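Local coordinates for uncharacterized protein conserved in bacteria with a cystatin-like fold (Silicibacter pomeroyi, PDB 3FLJ) that is of unknown function but adopts a cystatin-like, SnoaL-like fold whose sheet and helices probably enclose a pocket for a small molecule, at residues A[65-68]-A[69-73]. Numbering follows the deposited sequence.
Sequences AAVL and GHVGQ
Within the alpha-helix 61-74, one of the helices packed against the curved sheet of this cystatin-like fold, residues A65-L68 and G69-G72 are joined by i to i+4 backbone bonds. G69 N donates to A65 O at 2.9 Å, H70 N to A66 O at 3.2 Å, V71 N to V67 O at 3.0 Å and G72 N to L68 O at 3.0 Å. The last of these is the straightest, with an N-H...O angle of 168°.

On the side chains, start with H70. Its CG stands anti to the carbonyl carbon (chi1 -74°), and from there CD2 comes 3.2 Å from A66 O, the ring meeting that oxygen obliquely. Both ring nitrogens have partners near the C-terminal end of helix 127-143: NE2 is hydrogen-bonded to D144, just past it, and ND1 makes a weak bond to R140 within it, which together probably restrain the rotation of the ring. V71 has CG1 anti to the backbone N (chi1 176°), which puts CG2 beside that N and 3.4 Å from V67 O. That methyl also lies 4.5 Å from V67 CG1, a loose apolar touch, and both valines rest on M137 of helix 127-143.

L68 packs on F49 of strand 47-50 and I39 of helix 36-40, close to a bound molecule of unknown identity, probably from the crystallisation liquor. Helix 61-74 thus touches both strand 47-50 and helix 127-143, in keeping with the cystatin-like alpha+beta fold of SnoaL-like proteins.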
ATOM      1  N   ALA A  65       1.356 -18.602  -7.605  1.00 44.35           N
ATOM      2  CA  ALA A  65      -0.044 -18.784  -8.046  1.00 44.16           C
ATOM      3  C   ALA A  65      -0.891 -19.451  -6.935  1.00 44.33           C
ATOM      4  O   ALA A  65      -2.029 -19.045  -6.703  1.00 44.78           O
ATOM      5  CB  ALA A  65      -0.114 -19.588  -9.362  1.00 43.21           C
ATOM      6  N   ALA A  66      -0.310 -20.454  -6.263  1.00 43.87           N
ATOM      7  CA  ALA A  66      -0.934 -21.142  -5.116  1.00 43.43           C
ATOM      8  C   ALA A  66      -1.181 -20.205  -3.940  1.00 42.57           C
ATOM      9  O   ALA A  66      -2.264 -20.229  -3.359  1.00 43.26           O
ATOM     10  CB  ALA A  66      -0.098 -22.350  -4.673  1.00 43.69           C
ATOM     11  N   VAL A  67      -0.191 -19.373  -3.611  1.00 42.31           N
ATOM     12  CA  VAL A  67      -0.317 -18.388  -2.531  1.00 42.80           C
ATOM     13  C   VAL A  67      -1.414 -17.378  -2.875  1.00 43.45           C
ATOM     14  O   VAL A  67      -2.287 -17.132  -2.049  1.00 44.33           O
ATOM     15  CB  VAL A  67       1.046 -17.680  -2.184  1.00 43.22           C
ATOM     16  CG1 VAL A  67       0.853 -16.579  -1.133  1.00 42.37           C
ATOM     17  CG2 VAL A  67       2.044 -18.703  -1.675  1.00 42.26           C
ATOM     18  N   LEU A  68      -1.390 -16.841  -4.101  1.00 43.06           N
ATOM     19  CA  LEU A  68      -2.407 -15.869  -4.552  1.00 43.41           C
ATOM     20  C   LEU A  68      -3.825 -16.449  -4.569  1.00 44.36           C
ATOM     21  O   LEU A  68      -4.780 -15.729  -4.242  1.00 46.06           O
ATOM     22  CB  LEU A  68      -2.042 -15.263  -5.917  1.00 44.11           C
ATOM     23  CG  LEU A  68      -0.826 -14.325  -5.923  1.00 43.56           C
ATOM     24  CD1 LEU A  68      -0.358 -14.066  -7.366  1.00 45.89           C
ATOM     25  CD2 LEU A  68      -1.139 -12.993  -5.200  1.00 45.31           C
ATOM     26  N   GLY A  69      -3.944 -17.729  -4.945  1.00 43.57           N
ATOM     27  CA  GLY A  69      -5.206 -18.476  -4.877  1.00 44.51           C
ATOM     28  C   GLY A  69      -5.775 -18.489  -3.459  1.00 44.74           C
ATOM     29  O   GLY A  69      -6.963 -18.212  -3.277  1.00 44.30           O
ATOM     30  N   HIS A  70      -4.912 -18.764  -2.466  1.00 45.24           N
ATOM     31  CA  HIS A  70      -5.305 -18.730  -1.041  1.00 45.18           C
ATOM     32  C   HIS A  70      -5.682 -17.333  -0.553  1.00 45.12           C
ATOM     33  O   HIS A  70      -6.637 -17.209   0.204  1.00 46.12           O
ATOM     34  CB  HIS A  70      -4.233 -19.340  -0.123  1.00 45.56           C
ATOM     35  CG  HIS A  70      -4.158 -20.833  -0.204  1.00 43.75           C
ATOM     36  ND1 HIS A  70      -5.207 -21.640   0.175  1.00 44.34           N
ATOM     37  CD2 HIS A  70      -3.165 -21.663  -0.598  1.00 46.46           C
ATOM     38  CE1 HIS A  70      -4.867 -22.908   0.012  1.00 44.57           C
ATOM     39  NE2 HIS A  70      -3.633 -22.948  -0.460  1.00 41.63           N
ATOM     40  N   VAL A  71      -4.941 -16.303  -0.968  1.00 45.28           N
ATOM     41  CA  VAL A  71      -5.259 -14.901  -0.588  1.00 45.76           C
ATOM     42  C   VAL A  71      -6.658 -14.523  -1.099  1.00 45.46           C
ATOM     43  O   VAL A  71      -7.459 -13.974  -0.338  1.00 45.11           O
ATOM     44  CB  VAL A  71      -4.196 -13.867  -1.064  1.00 45.94           C
ATOM     45  CG1 VAL A  71      -4.626 -12.442  -0.720  1.00 44.70           C
ATOM     46  CG2 VAL A  71      -2.833 -14.151  -0.443  1.00 42.44           C
ATOM     47  N   GLY A  72      -6.931 -14.843  -2.369  1.00 46.44           N
ATOM     48  CA  GLY A  72      -8.242 -14.625  -3.007  1.00 46.94           C
ATOM     49  C   GLY A  72      -9.399 -15.313  -2.295  1.00 48.67           C
ATOM     50  O   GLY A  72     -10.496 -14.753  -2.217  1.00 50.15           O
ATOM     51  N   GLN A  73      -9.137 -16.516  -1.781  1.00 48.96           N
ATOM     52  CA  GLN A  73     -10.089 -17.290  -0.984  1.00 49.87           C
ATOM     53  C   GLN A  73     -10.394 -16.635   0.373  1.00 49.36           C
ATOM     54  O   GLN A  73     -11.559 -16.620   0.788  1.00 48.41           O
ATOM     55  CB  GLN A  73      -9.564 -18.713  -0.742  1.00 51.21           C
ATOM     56  CG  GLN A  73      -9.530 -19.614  -1.983  1.00 58.71           C
ATOM     57  CD  GLN A  73     -10.754 -20.491  -2.158  1.00 65.44           C
ATOM     58  OE1 GLN A  73     -11.839 -20.216  -1.631  1.00 74.47           O
ATOM     59  NE2 GLN A  73     -10.576 -21.575  -2.898  1.00 71.13           N
TER